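Local coordinates for protein xylose isomerase-like TIM barrel (Anabaena variabilis ATCC 29413, PDB 2QW5) that probably acts as a zinc-dependent sugar or sugar phosphate isomerase or epimerase, and holds a zinc ion and a xylose molecule in its barrel, at residues Thr86-Thr91 with Gly128-Pro133; Ile32-Ile37 with Glu77-Val82; Pro251-Leu256 with Glu281-Ile286. One frame throughout, in Å; residues are numbered along the deposited sequence.

Interaction 1: Thr86-Thr91 with Gly128-Pro133; sequences TNVGAT and GPIVIP. With XLS (D-xylose), chain C.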
# COMPACT_ATOMS: atom_id res chain seq x y z
N THR A 86 -23.43 20.39 -9.86
CA THR A 86 -22.26 19.59 -10.16
C THR A 86 -21.39 19.34 -8.93
O THR A 86 -21.36 20.17 -7.99
CB THR A 86 -21.38 20.21 -11.26
OG1 THR A 86 -20.88 21.48 -10.80
CG2 THR A 86 -22.12 20.36 -12.51
N ASN A 87 -20.74 18.18 -8.94
CA ASN A 87 -19.77 17.78 -7.94
C ASN A 87 -18.40 17.72 -8.65
O ASN A 87 -18.20 16.97 -9.62
CB ASN A 87 -20.14 16.47 -7.29
CG ASN A 87 -19.26 16.14 -6.13
OD1 ASN A 87 -18.11 15.81 -6.32
ND2 ASN A 87 -19.82 16.18 -4.94
N VAL A 88 -17.48 18.52 -8.15
CA VAL A 88 -16.17 18.70 -8.74
C VAL A 88 -15.14 18.71 -7.64
O VAL A 88 -15.34 19.36 -6.63
CB VAL A 88 -16.07 20.04 -9.54
CG1 VAL A 88 -14.66 20.28 -9.99
CG2 VAL A 88 -17.00 20.01 -10.80
N GLY A 89 -14.04 18.03 -7.88
CA GLY A 89 -12.93 17.98 -6.93
C GLY A 89 -11.60 18.35 -7.51
O GLY A 89 -11.32 18.07 -8.68
N ALA A 90 -10.78 19.02 -6.70
CA ALA A 90 -9.38 19.26 -7.04
C ALA A 90 -8.70 17.88 -7.01
O ALA A 90 -9.17 16.96 -6.30
CB ALA A 90 -8.70 20.21 -6.02
N THR A 91 -7.63 17.74 -7.78
CA THR A 91 -6.88 16.49 -7.91
C THR A 91 -5.43 16.76 -7.57
O THR A 91 -5.02 17.90 -7.45
CB THR A 91 -6.99 15.90 -9.31
OG1 THR A 91 -6.23 16.64 -10.26
CG2 THR A 91 -8.45 15.86 -9.77
N GLY A 128 -17.99 20.86 -3.97
CA GLY A 128 -17.08 19.75 -3.75
C GLY A 128 -15.79 20.17 -3.12
O GLY A 128 -15.67 21.31 -2.68
N PRO A 129 -14.83 19.22 -3.02
CA PRO A 129 -13.52 19.43 -2.43
C PRO A 129 -12.54 20.11 -3.42
O PRO A 129 -11.56 19.50 -3.89
CB PRO A 129 -13.10 18.01 -2.06
CG PRO A 129 -13.74 17.17 -3.14
CD PRO A 129 -15.00 17.82 -3.48
N ILE A 130 -12.78 21.42 -3.63
CA ILE A 130 -12.06 22.21 -4.62
C ILE A 130 -10.86 23.05 -4.05
O ILE A 130 -10.34 23.91 -4.78
CB ILE A 130 -13.03 23.09 -5.45
CG1 ILE A 130 -13.78 24.12 -4.60
CG2 ILE A 130 -14.06 22.16 -6.25
CD1 ILE A 130 -14.57 25.12 -5.38
N VAL A 131 -10.46 22.80 -2.80
CA VAL A 131 -9.32 23.49 -2.15
C VAL A 131 -8.13 22.52 -2.06
O VAL A 131 -7.11 22.72 -2.71
CB VAL A 131 -9.74 24.03 -0.78
CG1 VAL A 131 -8.56 24.81 -0.13
CG2 VAL A 131 -11.01 24.92 -0.90
N ILE A 132 -8.25 21.50 -1.22
CA ILE A 132 -7.22 20.49 -1.05
C ILE A 132 -7.73 19.29 -1.91
O ILE A 132 -8.94 18.97 -1.82
CB ILE A 132 -7.11 20.04 0.42
CG1 ILE A 132 -6.86 21.24 1.37
CG2 ILE A 132 -6.04 18.96 0.60
CD1 ILE A 132 -5.57 21.96 1.12
N PRO A 133 -6.85 18.66 -2.72
CA PRO A 133 -7.19 17.49 -3.55
C PRO A 133 -7.87 16.39 -2.76
O PRO A 133 -7.38 16.01 -1.71
CB PRO A 133 -5.83 17.01 -4.06
CG PRO A 133 -5.06 18.26 -4.20
CD PRO A 133 -5.44 19.05 -2.96
C1 XLS C . -17.44 12.77 -1.28
C2 XLS C . -16.85 13.77 -2.27
C3 XLS C . -16.06 13.11 -3.46
C4 XLS C . -16.23 13.81 -4.79
O1 XLS C . -17.54 12.96 0.13
O2 XLS C . -17.83 14.71 -2.71
O3 XLS C . -16.28 11.73 -3.75
O4 XLS C . -15.98 15.17 -4.61
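The puckered ring of Pro129 brings CD and CG up to the flat carbonyl group of Val88 and the CA of Gly89, and the same two carbons border the bound xylose, with CD 3.0 Å from its O4. The Pro133 ring lies against the Thr91 carbonyl, CG being 3.3 Å from Thr91 O. The flat Asn87 amide turns both of its polar atoms to the sugar: OD1 accepts a 2.8 Å hydrogen bond from O4, while ND2 reaches O2 in a weak one of 3.3 Å. With CG anti to the backbone N (chi1 -172°), the amide is carried toward the pocket.

The setting is a TIM barrel, at the C-terminal ends of the adjacent parallel strands 83-87 and 125-128, where such barrels keep their active sites. Beyond the strands the two loops remain joined by a single cross-segment hydrogen bond, Ala90 N to Pro129 O, 3.0 Å long. That acceptor is offered by an inverse gamma turn centred on Pro129.

Gly128, with a phi of 140°, lets the chains approach closely: any CB would run into Val88 O, which instead makes a CA-H...O contact of 3.4 Å with Gly128 CA. Val88 O also receives Ile130 CG2 at 3.1 Å, a tight meeting, and that methyl packs on Val88 CG1 as well. Leu111 and Leu166 of the outer helices add to the apolar surroundings of Ile130. Thr91 CB points away from the other loop, and OG1 is hydrogen-bonded to Phe94 N and to Asp141 of the second subunit. Further along, the Ala90 methyl sits between Pro129 O and Pro133 CA, and Ala90 O takes a CA-H...O contact from Pro133 CA.

Interaction 2: Ile32-Ile37 with Glu77-Val82; sequences IVVAHI and EGLENV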
# COMPACT_ATOMS: atom_id res chain seq x y z
N ILE A 32 -29.42 5.90 -20.72
CA ILE A 32 -29.47 5.39 -19.35
C ILE A 32 -29.66 6.55 -18.36
O ILE A 32 -30.52 6.47 -17.51
CB ILE A 32 -28.22 4.55 -18.99
CG1 ILE A 32 -28.18 3.27 -19.85
CG2 ILE A 32 -28.26 4.14 -17.55
CD1 ILE A 32 -26.87 2.45 -19.68
N VAL A 33 -28.88 7.62 -18.51
CA VAL A 33 -29.02 8.84 -17.70
C VAL A 33 -30.47 9.38 -17.71
O VAL A 33 -31.06 9.65 -16.64
CB VAL A 33 -28.02 9.94 -18.16
CG1 VAL A 33 -28.24 11.25 -17.39
CG2 VAL A 33 -26.58 9.46 -17.99
N VAL A 34 -31.06 9.46 -18.91
CA VAL A 34 -32.43 9.98 -19.06
C VAL A 34 -33.47 9.06 -18.43
O VAL A 34 -34.35 9.55 -17.74
CB VAL A 34 -32.73 10.36 -20.53
CG1 VAL A 34 -34.23 10.67 -20.73
CG2 VAL A 34 -31.81 11.54 -20.97
N ALA A 35 -33.32 7.74 -18.61
CA ALA A 35 -34.24 6.77 -18.00
C ALA A 35 -34.19 6.80 -16.46
O ALA A 35 -35.22 6.67 -15.82
CB ALA A 35 -33.98 5.35 -18.53
N HIS A 36 -33.00 7.00 -15.88
CA HIS A 36 -32.87 7.14 -14.41
C HIS A 36 -33.58 8.40 -13.94
O HIS A 36 -34.36 8.36 -12.99
CB HIS A 36 -31.40 7.25 -13.94
CG HIS A 36 -30.62 5.97 -14.03
ND1 HIS A 36 -31.19 4.73 -13.82
CD2 HIS A 36 -29.30 5.75 -14.20
CE1 HIS A 36 -30.26 3.80 -13.94
NE2 HIS A 36 -29.10 4.39 -14.15
N ILE A 37 -33.31 9.52 -14.61
CA ILE A 37 -33.92 10.82 -14.27
C ILE A 37 -35.45 10.75 -14.32
O ILE A 37 -36.10 11.22 -13.40
CB ILE A 37 -33.43 11.97 -15.18
CG1 ILE A 37 -31.97 12.32 -14.87
CG2 ILE A 37 -34.31 13.24 -15.00
CD1 ILE A 37 -31.36 13.32 -15.82
N GLU A 77 -35.52 15.45 -24.61
CA GLU A 77 -36.30 14.37 -23.98
C GLU A 77 -37.43 14.82 -23.01
O GLU A 77 -37.97 13.99 -22.28
CB GLU A 77 -35.33 13.38 -23.27
CG GLU A 77 -34.50 12.54 -24.25
CD GLU A 77 -35.37 11.51 -25.01
OE1 GLU A 77 -35.98 10.64 -24.37
OE2 GLU A 77 -35.45 11.59 -26.25
N GLY A 78 -37.78 16.12 -23.00
CA GLY A 78 -38.82 16.68 -22.12
C GLY A 78 -38.37 17.10 -20.74
O GLY A 78 -39.22 17.42 -19.88
N LEU A 79 -37.05 17.18 -20.53
CA LEU A 79 -36.49 17.47 -19.20
C LEU A 79 -35.94 18.88 -19.07
O LEU A 79 -35.06 19.11 -18.24
CB LEU A 79 -35.44 16.40 -18.82
CG LEU A 79 -35.91 14.92 -18.87
CD1 LEU A 79 -34.76 13.95 -18.61
CD2 LEU A 79 -37.04 14.66 -17.92
N GLU A 80 -36.55 19.84 -19.79
CA GLU A 80 -36.15 21.26 -19.75
C GLU A 80 -36.10 21.82 -18.35
O GLU A 80 -35.16 22.56 -18.01
CB GLU A 80 -37.10 22.17 -20.56
CG GLU A 80 -37.10 21.98 -22.08
CD GLU A 80 -38.14 20.95 -22.59
OE1 GLU A 80 -38.61 20.08 -21.79
OE2 GLU A 80 -38.48 21.02 -23.80
N ASN A 81 -37.09 21.48 -17.54
CA ASN A 81 -37.24 22.05 -16.19
C ASN A 81 -36.36 21.41 -15.17
O ASN A 81 -36.32 21.93 -14.04
CB ASN A 81 -38.68 21.98 -15.68
CG ASN A 81 -39.65 22.75 -16.54
OD1 ASN A 81 -39.28 23.55 -17.38
ND2 ASN A 81 -40.91 22.50 -16.31
N VAL A 82 -35.70 20.28 -15.51
CA VAL A 82 -34.82 19.55 -14.55
C VAL A 82 -33.55 20.37 -14.32
O VAL A 82 -32.89 20.74 -15.26
CB VAL A 82 -34.48 18.13 -15.08
CG1 VAL A 82 -33.32 17.45 -14.24
CG2 VAL A 82 -35.72 17.29 -15.08
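Leu79 pushes its CD1 methyl into the groove between Val34 and Ile37, two residues one helical turn apart on helix 27-42. CD1 lies 3.7 Å from Ile37 CG2 and 3.9 Å from Val34 CG1, and the leucine meets both side chains at a slant. Each of the receiving methyls stands anti to its own backbone N (chi1 170° for Val34), which aims the pair at the incoming loop.

The remaining contacts flank this centre. Val34 CG1 also touches the aliphatic part of Glu77, 3.9 Å from its CB, where the two side chains cross at about a right angle; the glutamate is bent at chi2, and its CG and OE1 come nearly as near to the same methyl. Beyond Leu79, Val82 CG2 approaches Ile37 CG2 at 4.3 Å. No hydrogen bond joins the segments, so the fit is one of apolar shape, although Lys38 of the same helix bonds to Glu77 O.

The loop takes its form from its own backbone. A Schellman motif with Gly78 as C-prime residue ends helix 60-76, and a type I turn follows from Leu79 to Val82, whose N bonds Leu79 O at 3.0 Å. Leu74 and Phe48 continue the apolar layer. An outer helix packed against the tight connection that leads from the next helix into a barrel strand is thus seen here as part of the TIM-barrel shell.

Interaction 3: Pro251-Leu256 with Glu281-Ile286; sequences PDRGAL and EIFNAI. With ZN (zinc ion), chain D; XLS (D-xylose), chain C.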
# COMPACT_ATOMS: atom_id res chain seq x y z
N PRO A 251 -24.81 8.80 8.07
CA PRO A 251 -23.37 8.58 8.40
C PRO A 251 -22.64 7.50 7.59
O PRO A 251 -21.47 7.69 7.24
CB PRO A 251 -23.41 8.17 9.87
CG PRO A 251 -24.60 8.96 10.40
CD PRO A 251 -25.63 8.77 9.30
N ASP A 252 -23.34 6.41 7.25
CA ASP A 252 -22.73 5.35 6.45
C ASP A 252 -22.80 5.59 4.94
O ASP A 252 -22.33 4.77 4.19
CB ASP A 252 -23.28 3.96 6.84
CG ASP A 252 -24.56 3.57 6.09
OD1 ASP A 252 -25.28 4.45 5.58
OD2 ASP A 252 -24.82 2.35 6.03
N ARG A 253 -23.44 6.69 4.53
CA ARG A 253 -23.62 7.17 3.15
C ARG A 253 -24.57 6.30 2.33
O ARG A 253 -24.66 6.53 1.16
CB ARG A 253 -22.31 7.37 2.37
CG ARG A 253 -21.13 7.93 3.13
CD ARG A 253 -21.37 9.15 3.94
NE ARG A 253 -21.86 10.31 3.23
CZ ARG A 253 -21.15 11.21 2.53
NH1 ARG A 253 -19.83 11.08 2.28
NH2 ARG A 253 -21.81 12.22 1.98
N GLY A 254 -25.31 5.39 2.97
CA GLY A 254 -26.24 4.47 2.29
C GLY A 254 -27.71 4.86 2.46
O GLY A 254 -28.10 5.95 2.03
N ALA A 255 -28.50 4.00 3.12
CA ALA A 255 -29.94 4.18 3.27
C ALA A 255 -30.25 5.38 4.16
O ALA A 255 -29.84 5.42 5.30
CB ALA A 255 -30.59 2.95 3.84
N LEU A 256 -31.00 6.34 3.63
CA LEU A 256 -31.28 7.58 4.39
C LEU A 256 -32.40 7.40 5.44
O LEU A 256 -32.43 8.09 6.46
CB LEU A 256 -31.55 8.71 3.39
CG LEU A 256 -31.68 10.16 3.87
CD1 LEU A 256 -30.44 10.61 4.67
CD2 LEU A 256 -31.96 11.05 2.66
N GLU A 281 -27.76 12.71 -0.99
CA GLU A 281 -26.49 12.20 -1.49
C GLU A 281 -26.17 10.80 -0.93
O GLU A 281 -25.67 10.67 0.18
CB GLU A 281 -25.35 13.15 -1.22
CG GLU A 281 -24.13 12.79 -2.09
CD GLU A 281 -22.97 13.67 -1.84
OE1 GLU A 281 -22.67 13.84 -0.63
OE2 GLU A 281 -22.36 14.16 -2.82
N ILE A 282 -26.50 9.78 -1.71
CA ILE A 282 -26.30 8.40 -1.35
C ILE A 282 -25.20 7.84 -2.30
O ILE A 282 -25.32 7.92 -3.54
CB ILE A 282 -27.65 7.61 -1.49
CG1 ILE A 282 -28.67 8.13 -0.44
CG2 ILE A 282 -27.41 6.08 -1.31
CD1 ILE A 282 -30.05 7.46 -0.54
N PHE A 283 -24.17 7.26 -1.69
CA PHE A 283 -23.04 6.65 -2.37
C PHE A 283 -23.35 5.17 -2.49
O PHE A 283 -23.26 4.43 -1.53
CB PHE A 283 -21.75 6.88 -1.58
CG PHE A 283 -21.25 8.28 -1.66
CD1 PHE A 283 -21.87 9.28 -0.95
CD2 PHE A 283 -20.18 8.60 -2.48
CE1 PHE A 283 -21.41 10.61 -1.02
CE2 PHE A 283 -19.70 9.95 -2.52
CZ PHE A 283 -20.35 10.92 -1.80
N ASN A 284 -23.76 4.72 -3.66
CA ASN A 284 -24.06 3.29 -3.82
C ASN A 284 -22.75 2.47 -3.77
O ASN A 284 -21.66 3.00 -3.99
CB ASN A 284 -24.86 3.09 -5.11
CG ASN A 284 -25.54 1.75 -5.18
OD1 ASN A 284 -25.54 1.01 -4.20
ND2 ASN A 284 -26.14 1.43 -6.35
N ALA A 285 -22.83 1.19 -3.39
CA ALA A 285 -21.64 0.31 -3.39
C ALA A 285 -21.29 -0.09 -4.85
O ALA A 285 -21.50 -1.22 -5.29
CB ALA A 285 -21.85 -0.90 -2.46
N ILE A 286 -20.77 0.90 -5.59
CA ILE A 286 -20.34 0.75 -6.97
C ILE A 286 -18.83 0.68 -6.90
O ILE A 286 -18.22 1.22 -5.93
CB ILE A 286 -20.82 1.91 -7.95
CG1 ILE A 286 -20.38 3.30 -7.46
CG2 ILE A 286 -22.34 1.83 -8.15
CD1 ILE A 286 -20.63 4.45 -8.47
ZN ZN D . -21.34 15.32 0.07
C1 XLS C . -17.44 12.77 -1.28
C2 XLS C . -16.85 13.77 -2.27
C3 XLS C . -16.06 13.11 -3.46
C4 XLS C . -16.23 13.81 -4.79
O1 XLS C . -17.54 12.96 0.13
O2 XLS C . -17.83 14.71 -2.71
O3 XLS C . -16.28 11.73 -3.75
O4 XLS C . -15.98 15.17 -4.61
O HOH W 1 -19.91 13.88 0.08
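Arg253 CG is anti to its carbonyl carbon (chi1 -38°) and the chain then bends at chi2 and chi3, while Glu281 CG stands anti to the backbone N with the chain extended beyond it, and the two ends lie side by side near the zinc ion. This is the mouth of the TIM barrel where zinc and xylose are bound, probably the active site, on the loops that follow strands 243-248 and 278-280. Glu281 OE1 binds the zinc ion at 2.1 Å, joined by Glu183, Asp216, Gln247 and a water. Arg253 NH2 comes within 3.2 Å of Glu281 OE1 and donates to the zinc-bound water, which in turn donates to xylose O1. Ser249 takes the hydrogen of Arg253 NE, which helps to fix the guanidinium.

Phe283 CE1 lies over one face of that guanidinium, 3.4 Å from NH2, with ring and guanidinium planes 49° apart. Phe283 CZ meanwhile lies 3.5 Å from xylose C1, so one ring borders both. With an alanine in place of Phe283, the arginine would probably lose the support over its face and become freer to turn, and xylose C1 would lose an apolar neighbour.

The backbones are joined by a 3.0 Å hydrogen bond from Phe283 N to Arg253 O. An Asx turn, Asp252 OD1 to Gly254 N, shapes the arginine loop. Ile282 lies against the Gly254 carbonyl, its CG1 3.3 Å from Gly254 O.

How the interactions relate
Followed from the N terminus, the three contacts come in series; none nests in or crosses another. Interaction 2 closes first, bringing the connection after helix 60-76 back onto helix 27-42 on the outer layer of the barrel. The chain then runs up strand 83-87 to the pocket end of the barrel, where interaction 1 ties the ends of two neighbouring strands and closes a loop that holds helix 101-120. Much later interaction 3 closes the loop around helix 263-273 and strand 278-280 and joins the loops that follow the last two strands. Interactions 1 and 3 share the xylose and touch one another, Asn87 ND2 lying 3.9 Å from Glu281 OE2, whereas interaction 2 remains apart from the pocket, its centre about 22 Å from that of interaction 3.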